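Local coordinates for yeast glycogen phosphorylase (Saccharomyces cerevisiae, PDB 1YGP), which is a dimeric carbohydrate phosphorylase of the GT-B clan that holds pyridoxal-5'-phosphate, at residues N224-P229 / N276-Q281; I458-E461 / R466-R469; S528-I533 / P540-L545. All blocks are in the same frame, centred on the assembly; numbering follows the deposited sequence.

How the contacts relate
Contacts 1 and 3 are buried, whereas contact 2 is only partly so and lies on the opposite side of the chain's centre from contact 3, about 52 Å away centre to centre. None touches another, and no helix or strand is common to two of them. In contact 1 two strands of the large mixed sheet meet without being neighbours, through aliphatic, indole and arginine side chains. Contact 2 is a true strand pair: a small hairpin tied by backbone bonds, with one salt bridge beside the face of Glu460 and Gln467 and another toward the turn. Contact 3 uses neither sheet nor strand, laying a tyrosine of a loop on the helix just before it.

Contact 1: N224-P229 / N276-Q281; sequences NEVQIP and NLRLWQ
At one end of the large mixed sheet, an antiparallel run of three strands puts Val226 and Ile228 of the outermost strand against Arg278 and Trp280, two strands in. The strand between them, 255-267, keeps the axes of 226-229 and 276-281 at 9.3 Å, and their directions differ by 59°, so the meeting is made by side chains alone. Val226 holds CG1 anti to its backbone N (chi1 176°), which sends this methyl to the edge of the indole, 3.9 Å from Trp280 CZ3. The same CG1 lies 3.6 Å from Arg278 NH1. Ile228 adds its CG1, 3.9 Å from Trp280 CH2, reaching the same six-membered ring obliquely. Within its own strand, Arg278 passes CG over one face of the indole, off toward the rim. Its side chain comes at Val226 from the opposite direction, and NE and NH1 make salt bridges to Asp263 on the middle strand and to Asp342 on helix 322-350. That helix packs against this side of the sheet: Trp280 NE1 gives a hydrogen bond to Ser339 OG, Ala338 touches both Ile228 and Trp280, and Phe334 also rests on the indole.

Contact 2: I458-E461 / R466-R469; sequences IIEE and RQIR
Glu460 and Arg469 cross at about a right angle, the glutamate's aliphatic stem passing over the arginine's flat head. Glu460 CB sits 3.5 Å above the plane of the Arg469 guanidinium, near its rim. With CG anti to the backbone N (chi1 178°), the glutamate chain runs outward, and its carboxylate ends turned 72° from the guanidinium plane. Glu460 OE1 is 3.4 Å from Arg469 NH1, but it stands well out of that plane, so the salt bridge is one of charge alone. The same oxygen has a second cation in Lys414. At the other end of the guanidinium, NH2 is held by the carbonyl of Ser454.

Beside Glu460, pointing the same way, Gln467 brings its CG up to Glu460 OE2. These two form the hydrogen-bonded pair of a beta hairpin, part of a three-stranded antiparallel sheet completed by strand 414-416. Glu460 N gives to Gln467 O at 2.8 Å, and Gln467 N returns a bond of 3.0 Å to Glu460 O. Farther along, Arg469 N reaches Ile458 O at 2.9 Å just where Arg469 takes the N-cap position of helix 470-477.

Glu461 and Arg466 lie side by side toward the turn. Glu461 OE1 offers its syn lone pair to Arg466 NH1 at 3.1 Å, although the carboxylate and guanidinium planes stand 60° apart. Arg466 NH1 also comes to 3.8 Å from Ile459 CG2, on the face opposite Glu460 and Gln467. There Ile459 and Ile468 form a non-hydrogen-bonded pair, and both rest on Ile431 of helix 425-445. Ile458 CG2 meets Ile468 CG2 at 4.1 Å, and its side chain packs on Ile434 of that same helix.

Contact 3: S528-I533 / P540-L545; sequences SLAKLI and PTEEYL
Tyr544 reaches back from the loop to the helix it follows, its ring face on Ile533 and its hydroxyl end at Ala530, one turn earlier. The methyl CG2 of Ile533 stands almost exactly above the middle of the ring: it is 3.8 Å from the Tyr544 ring centroid and only 4° off the ring normal, a clear CH-pi contact. This branch is the one anti to the isoleucine's backbone N, and the two side chains cross at about a right angle. Leu545 CG lies on the opposite face of the ring, nearer the rim, so the tyrosine is clasped between its own neighbour in sequence and the helix. With chi1 at 68°, CG of Tyr544 sits between the backbone N and carbonyl carbon, and the ring's far end comes to Ala530. There Tyr544 OH lies 2.9 Å from Ala530 O. Glu542 comes in beside the same alanine: its OE1 is 3.9 Å from Ala530 CB, while its charge is paired with Lys523. Bonding of Leu545 N to Glu542 O, at 2.9 Å, ties the turn that carries both Glu542 and Tyr544. Leu551 touches both Ile533 and Tyr544, and Leu522 packs on Tyr544 from helix 518-524, which also carries Trp521 of the pyridoxal-5'-phosphate pocket. It is plain post-helix packing within the GT-B phosphorylase fold, an aromatic ring joining the loop to helix 527-536.

Contact 1: N224-P229 / N276-Q281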
loop_
_atom_site.group_PDB
_atom_site.type_symbol
_atom_site.label_atom_id
_atom_site.label_comp_id
_atom_site.label_asym_id
_atom_site.label_seq_id
_atom_site.Cartn_x
_atom_site.Cartn_y
_atom_site.Cartn_z
ATOM N N ASN A 224 -8.610 -9.001 -4.980
ATOM C CA ASN A 224 -8.701 -8.127 -6.145
ATOM C C ASN A 224 -9.752 -8.528 -7.185
ATOM O O ASN A 224 -10.108 -7.763 -8.075
ATOM C CB ASN A 224 -7.342 -8.077 -6.797
ATOM C CG ASN A 224 -6.859 -6.650 -6.950
ATOM O OD1 ASN A 224 -6.920 -5.836 -6.025
ATOM N ND2 ASN A 224 -6.353 -6.312 -8.126
ATOM N N GLU A 225 -10.201 -9.783 -7.075
ATOM C CA GLU A 225 -11.232 -10.424 -7.866
ATOM C C GLU A 225 -12.625 -9.887 -7.531
ATOM O O GLU A 225 -13.458 -9.682 -8.405
ATOM C CB GLU A 225 -11.226 -11.912 -7.598
ATOM C CG GLU A 225 -9.956 -12.686 -7.911
ATOM C CD GLU A 225 -8.927 -12.694 -6.798
ATOM O OE1 GLU A 225 -8.077 -11.807 -6.749
ATOM O OE2 GLU A 225 -8.961 -13.594 -5.971
ATOM N N VAL A 226 -12.937 -9.616 -6.272
ATOM C CA VAL A 226 -14.251 -9.158 -5.866
ATOM C C VAL A 226 -14.247 -7.651 -5.951
ATOM O O VAL A 226 -13.702 -7.007 -5.056
ATOM C CB VAL A 226 -14.511 -9.660 -4.417
ATOM C CG1 VAL A 226 -15.825 -9.161 -3.867
ATOM C CG2 VAL A 226 -14.623 -11.178 -4.434
ATOM N N GLN A 227 -14.784 -7.075 -7.024
ATOM C CA GLN A 227 -14.951 -5.624 -7.177
ATOM C C GLN A 227 -16.408 -5.228 -7.406
ATOM O O GLN A 227 -16.903 -5.395 -8.519
ATOM C CB GLN A 227 -14.153 -5.126 -8.345
ATOM C CG GLN A 227 -12.678 -5.225 -8.063
ATOM C CD GLN A 227 -11.831 -4.743 -9.224
ATOM O OE1 GLN A 227 -12.222 -3.909 -10.042
ATOM N NE2 GLN A 227 -10.630 -5.269 -9.358
ATOM N N ILE A 228 -17.167 -4.737 -6.429
ATOM C CA ILE A 228 -18.579 -4.351 -6.583
ATOM C C ILE A 228 -18.648 -2.896 -7.056
ATOM O O ILE A 228 -17.967 -2.097 -6.418
ATOM C CB ILE A 228 -19.363 -4.432 -5.231
ATOM C CG1 ILE A 228 -19.112 -5.689 -4.387
ATOM C CG2 ILE A 228 -20.817 -4.395 -5.609
ATOM C CD1 ILE A 228 -19.589 -7.022 -4.985
ATOM N N PRO A 229 -19.343 -2.433 -8.109
ATOM C CA PRO A 229 -19.673 -1.009 -8.358
ATOM C C PRO A 229 -20.750 -0.448 -7.425
ATOM O O PRO A 229 -21.711 -1.151 -7.081
ATOM C CB PRO A 229 -20.113 -0.955 -9.796
ATOM C CG PRO A 229 -19.432 -2.167 -10.396
ATOM C CD PRO A 229 -19.618 -3.216 -9.304
ATOM N N ASN A 276 -15.047 -15.472 8.617
ATOM C CA ASN A 276 -14.442 -14.399 7.869
ATOM C C ASN A 276 -15.010 -13.020 8.141
ATOM O O ASN A 276 -16.196 -12.854 8.480
ATOM C CB ASN A 276 -14.588 -14.771 6.418
ATOM C CG ASN A 276 -13.978 -13.763 5.469
ATOM O OD1 ASN A 276 -14.673 -13.118 4.695
ATOM N ND2 ASN A 276 -12.675 -13.557 5.496
ATOM N N LEU A 277 -14.111 -12.041 8.040
ATOM C CA LEU A 277 -14.464 -10.648 8.178
ATOM C C LEU A 277 -14.144 -10.130 6.792
ATOM O O LEU A 277 -13.053 -10.439 6.290
ATOM C CB LEU A 277 -13.587 -10.035 9.241
ATOM C CG LEU A 277 -13.738 -8.582 9.687
ATOM C CD1 LEU A 277 -15.177 -8.293 10.075
ATOM C CD2 LEU A 277 -12.828 -8.335 10.888
ATOM N N ARG A 278 -15.082 -9.459 6.125
ATOM C CA ARG A 278 -14.826 -8.934 4.808
ATOM C C ARG A 278 -14.970 -7.431 4.913
ATOM O O ARG A 278 -16.017 -6.900 5.308
ATOM C CB ARG A 278 -15.818 -9.508 3.803
ATOM C CG ARG A 278 -15.567 -8.894 2.429
ATOM C CD ARG A 278 -16.201 -9.681 1.315
ATOM N NE ARG A 278 -15.355 -10.812 0.985
ATOM C CZ ARG A 278 -15.497 -11.541 -0.122
ATOM N NH1 ARG A 278 -16.459 -11.277 -1.003
ATOM N NH2 ARG A 278 -14.623 -12.511 -0.376
ATOM N N LEU A 279 -13.890 -6.741 4.582
ATOM C CA LEU A 279 -13.843 -5.302 4.717
ATOM C C LEU A 279 -13.739 -4.747 3.298
ATOM O O LEU A 279 -13.207 -5.433 2.422
ATOM C CB LEU A 279 -12.630 -4.953 5.573
ATOM C CG LEU A 279 -12.438 -5.750 6.856
ATOM C CD1 LEU A 279 -10.960 -5.930 7.078
ATOM C CD2 LEU A 279 -13.111 -5.071 8.023
ATOM N N TRP A 280 -14.254 -3.554 3.029
ATOM C CA TRP A 280 -14.226 -2.983 1.710
ATOM C C TRP A 280 -13.303 -1.789 1.690
ATOM O O TRP A 280 -13.269 -1.014 2.646
ATOM C CB TRP A 280 -15.619 -2.502 1.289
ATOM C CG TRP A 280 -16.678 -3.594 1.284
ATOM C CD1 TRP A 280 -17.610 -3.735 2.292
ATOM C CD2 TRP A 280 -16.758 -4.578 0.341
ATOM N NE1 TRP A 280 -18.272 -4.824 1.989
ATOM C CE2 TRP A 280 -17.805 -5.364 0.844
ATOM C CE3 TRP A 280 -16.097 -4.920 -0.841
ATOM C CZ2 TRP A 280 -18.182 -6.518 0.151
ATOM C CZ3 TRP A 280 -16.487 -6.074 -1.524
ATOM C CH2 TRP A 280 -17.518 -6.871 -1.030
ATOM N N GLN A 281 -12.576 -1.601 0.593
ATOM C CA GLN A 281 -11.738 -0.432 0.330
ATOM C C GLN A 281 -12.373 0.257 -0.862
ATOM O O GLN A 281 -12.766 -0.476 -1.783
ATOM C CB GLN A 281 -10.358 -0.872 -0.041
ATOM C CG GLN A 281 -9.479 0.196 -0.664
ATOM C CD GLN A 281 -8.096 -0.359 -0.861
ATOM O OE1 GLN A 281 -7.244 -0.116 -0.019
ATOM N NE2 GLN A 281 -7.790 -1.139 -1.891
#

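Contact 2: I458-E461 / R466-R469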
loop_
_atom_site.group_PDB
_atom_site.type_symbol
_atom_site.label_atom_id
_atom_site.label_comp_id
_atom_site.label_asym_id
_atom_site.label_seq_id
_atom_site.Cartn_x
_atom_site.Cartn_y
_atom_site.Cartn_z
ATOM N N ILE A 458 -41.730 7.801 10.241
ATOM C CA ILE A 458 -40.342 7.737 9.853
ATOM C C ILE A 458 -39.971 9.121 9.352
ATOM O O ILE A 458 -38.858 9.545 9.648
ATOM C CB ILE A 458 -40.136 6.677 8.751
ATOM C CG1 ILE A 458 -40.414 5.286 9.299
ATOM C CG2 ILE A 458 -38.710 6.735 8.234
ATOM C CD1 ILE A 458 -40.421 4.195 8.202
ATOM N N ILE A 459 -40.780 9.883 8.616
ATOM C CA ILE A 459 -40.328 11.213 8.217
ATOM C C ILE A 459 -40.812 12.193 9.274
ATOM O O ILE A 459 -42.018 12.269 9.554
ATOM C CB ILE A 459 -40.876 11.628 6.822
ATOM C CG1 ILE A 459 -40.067 11.000 5.723
ATOM C CG2 ILE A 459 -40.706 13.119 6.593
ATOM C CD1 ILE A 459 -40.180 9.483 5.540
ATOM N N GLU A 460 -39.852 12.906 9.869
ATOM C CA GLU A 460 -40.083 13.935 10.871
ATOM C C GLU A 460 -40.317 15.223 10.124
ATOM O O GLU A 460 -39.421 15.713 9.432
ATOM C CB GLU A 460 -38.870 14.120 11.779
ATOM C CG GLU A 460 -39.003 15.208 12.836
ATOM C CD GLU A 460 -37.837 15.259 13.812
ATOM O OE1 GLU A 460 -37.838 14.476 14.758
ATOM O OE2 GLU A 460 -36.931 16.078 13.643
ATOM N N GLU A 461 -41.522 15.764 10.282
ATOM C CA GLU A 461 -41.921 16.994 9.621
ATOM C C GLU A 461 -41.373 18.110 10.497
ATOM O O GLU A 461 -42.004 18.449 11.499
ATOM C CB GLU A 461 -43.435 17.076 9.560
ATOM C CG GLU A 461 -44.161 15.818 9.116
ATOM C CD GLU A 461 -43.925 15.350 7.684
ATOM O OE1 GLU A 461 -43.941 16.166 6.762
ATOM O OE2 GLU A 461 -43.761 14.147 7.492
ATOM N N ARG A 466 -37.020 18.496 6.728
ATOM C CA ARG A 466 -37.610 17.269 7.205
ATOM C C ARG A 466 -36.507 16.251 7.392
ATOM O O ARG A 466 -35.602 16.142 6.555
ATOM C CB ARG A 466 -38.615 16.700 6.213
ATOM C CG ARG A 466 -39.846 17.563 6.086
ATOM C CD ARG A 466 -40.981 16.760 5.506
ATOM N NE ARG A 466 -40.876 16.508 4.083
ATOM C CZ ARG A 466 -41.748 15.710 3.451
ATOM N NH1 ARG A 466 -42.759 15.096 4.083
ATOM N NH2 ARG A 466 -41.632 15.533 2.138
ATOM N N GLN A 467 -36.599 15.461 8.446
ATOM C CA GLN A 467 -35.609 14.429 8.676
ATOM C C GLN A 467 -36.246 13.071 8.394
ATOM O O GLN A 467 -37.470 12.879 8.429
ATOM C CB GLN A 467 -35.134 14.387 10.112
ATOM C CG GLN A 467 -34.900 15.707 10.787
ATOM C CD GLN A 467 -33.761 16.488 10.178
ATOM O OE1 GLN A 467 -33.904 17.105 9.128
ATOM N NE2 GLN A 467 -32.588 16.489 10.803
ATOM N N ILE A 468 -35.363 12.120 8.128
ATOM C CA ILE A 468 -35.723 10.736 7.971
ATOM C C ILE A 468 -35.181 10.161 9.271
ATOM O O ILE A 468 -33.976 10.261 9.567
ATOM C CB ILE A 468 -35.002 10.119 6.788
ATOM C CG1 ILE A 468 -35.209 10.934 5.533
ATOM C CG2 ILE A 468 -35.497 8.675 6.664
ATOM C CD1 ILE A 468 -34.492 10.335 4.322
ATOM N N ARG A 469 -36.036 9.611 10.106
ATOM C CA ARG A 469 -35.568 9.069 11.360
ATOM C C ARG A 469 -35.128 7.629 11.128
ATOM O O ARG A 469 -35.924 6.684 11.021
ATOM C CB ARG A 469 -36.704 9.208 12.374
ATOM C CG ARG A 469 -36.950 10.703 12.564
ATOM C CD ARG A 469 -37.954 11.030 13.642
ATOM N NE ARG A 469 -39.317 10.955 13.164
ATOM C CZ ARG A 469 -40.328 11.430 13.899
ATOM N NH1 ARG A 469 -40.130 11.989 15.095
ATOM N NH2 ARG A 469 -41.571 11.358 13.428
#

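Contact 3: S528-I533 / P540-L545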
loop_
_atom_site.group_PDB
_atom_site.type_symbol
_atom_site.label_atom_id
_atom_site.label_comp_id
_atom_site.label_asym_id
_atom_site.label_seq_id
_atom_site.Cartn_x
_atom_site.Cartn_y
_atom_site.Cartn_z
ATOM N N SER A 528 -1.202 -15.532 33.699
ATOM C CA SER A 528 -0.801 -15.907 35.058
ATOM C C SER A 528 -2.013 -16.288 35.901
ATOM O O SER A 528 -1.922 -17.218 36.699
ATOM C CB SER A 528 -0.027 -14.722 35.683
ATOM O OG SER A 528 -0.091 -13.564 34.831
ATOM N N LEU A 529 -3.158 -15.618 35.719
ATOM C CA LEU A 529 -4.385 -16.010 36.372
ATOM C C LEU A 529 -4.961 -17.197 35.618
ATOM O O LEU A 529 -5.427 -18.137 36.271
ATOM C CB LEU A 529 -5.407 -14.874 36.370
ATOM C CG LEU A 529 -6.824 -15.143 36.901
ATOM C CD1 LEU A 529 -6.758 -15.675 38.319
ATOM C CD2 LEU A 529 -7.625 -13.868 36.877
ATOM N N ALA A 530 -4.940 -17.244 34.283
ATOM C CA ALA A 530 -5.485 -18.388 33.552
ATOM C C ALA A 530 -4.818 -19.706 33.934
ATOM O O ALA A 530 -5.458 -20.764 33.964
ATOM C CB ALA A 530 -5.312 -18.205 32.063
ATOM N N LYS A 531 -3.525 -19.650 34.272
ATOM C CA LYS A 531 -2.791 -20.811 34.732
ATOM C C LYS A 531 -3.283 -21.110 36.145
ATOM O O LYS A 531 -3.639 -22.264 36.385
ATOM C CB LYS A 531 -1.277 -20.543 34.775
ATOM N N LEU A 532 -3.414 -20.136 37.066
ATOM C CA LEU A 532 -3.853 -20.374 38.438
ATOM C C LEU A 532 -5.150 -21.136 38.496
ATOM O O LEU A 532 -5.230 -22.110 39.243
ATOM C CB LEU A 532 -4.060 -19.069 39.221
ATOM C CG LEU A 532 -4.493 -19.084 40.710
ATOM C CD1 LEU A 532 -3.593 -19.968 41.551
ATOM C CD2 LEU A 532 -4.380 -17.681 41.266
ATOM N N ILE A 533 -6.132 -20.709 37.694
ATOM C CA ILE A 533 -7.437 -21.353 37.604
ATOM C C ILE A 533 -7.275 -22.749 37.020
ATOM O O ILE A 533 -7.830 -23.700 37.574
ATOM C CB ILE A 533 -8.355 -20.464 36.736
ATOM C CG1 ILE A 533 -8.720 -19.259 37.547
ATOM C CG2 ILE A 533 -9.627 -21.169 36.316
ATOM C CD1 ILE A 533 -9.476 -18.211 36.725
ATOM N N PRO A 540 -6.528 -28.802 32.855
ATOM C CA PRO A 540 -5.360 -28.511 32.032
ATOM C C PRO A 540 -5.696 -28.101 30.605
ATOM O O PRO A 540 -4.901 -27.480 29.912
ATOM C CB PRO A 540 -4.554 -29.773 32.091
ATOM C CG PRO A 540 -5.633 -30.833 32.079
ATOM C CD PRO A 540 -6.662 -30.242 33.043
ATOM N N THR A 541 -6.884 -28.463 30.148
ATOM C CA THR A 541 -7.343 -28.148 28.819
ATOM C C THR A 541 -8.032 -26.796 28.696
ATOM O O THR A 541 -8.590 -26.486 27.643
ATOM C CB THR A 541 -8.266 -29.292 28.379
ATOM O OG1 THR A 541 -8.873 -29.884 29.546
ATOM C CG2 THR A 541 -7.476 -30.289 27.552
ATOM N N GLU A 542 -8.034 -25.985 29.766
ATOM C CA GLU A 542 -8.637 -24.667 29.765
ATOM C C GLU A 542 -10.108 -24.740 29.350
ATOM O O GLU A 542 -10.698 -23.761 28.885
ATOM C CB GLU A 542 -7.920 -23.706 28.797
ATOM C CG GLU A 542 -6.420 -23.409 28.795
ATOM C CD GLU A 542 -5.887 -22.649 29.992
ATOM O OE1 GLU A 542 -5.881 -21.425 29.979
ATOM O OE2 GLU A 542 -5.458 -23.280 30.948
ATOM N N GLU A 543 -10.792 -25.865 29.588
ATOM C CA GLU A 543 -12.196 -26.019 29.222
ATOM C C GLU A 543 -13.139 -24.979 29.826
ATOM O O GLU A 543 -14.199 -24.678 29.263
ATOM C CB GLU A 543 -12.694 -27.375 29.640
ATOM N N TYR A 544 -12.711 -24.369 30.949
ATOM C CA TYR A 544 -13.447 -23.315 31.626
ATOM C C TYR A 544 -13.637 -22.117 30.691
ATOM O O TYR A 544 -14.590 -21.358 30.861
ATOM C CB TYR A 544 -12.692 -22.896 32.911
ATOM C CG TYR A 544 -11.350 -22.184 32.764
ATOM C CD1 TYR A 544 -10.168 -22.923 32.614
ATOM C CD2 TYR A 544 -11.284 -20.784 32.732
ATOM C CE1 TYR A 544 -8.940 -22.266 32.423
ATOM C CE2 TYR A 544 -10.062 -20.120 32.537
ATOM C CZ TYR A 544 -8.899 -20.870 32.382
ATOM O OH TYR A 544 -7.698 -20.232 32.156
ATOM N N LEU A 545 -12.789 -21.917 29.664
ATOM C CA LEU A 545 -12.964 -20.798 28.730
ATOM C C LEU A 545 -14.155 -21.045 27.828
ATOM O O LEU A 545 -14.817 -20.104 27.417
ATOM C CB LEU A 545 -11.695 -20.616 27.917
ATOM C CG LEU A 545 -10.510 -20.240 28.801
ATOM C CD1 LEU A 545 -9.200 -20.463 28.089
ATOM C CD2 LEU A 545 -10.706 -18.796 29.242
#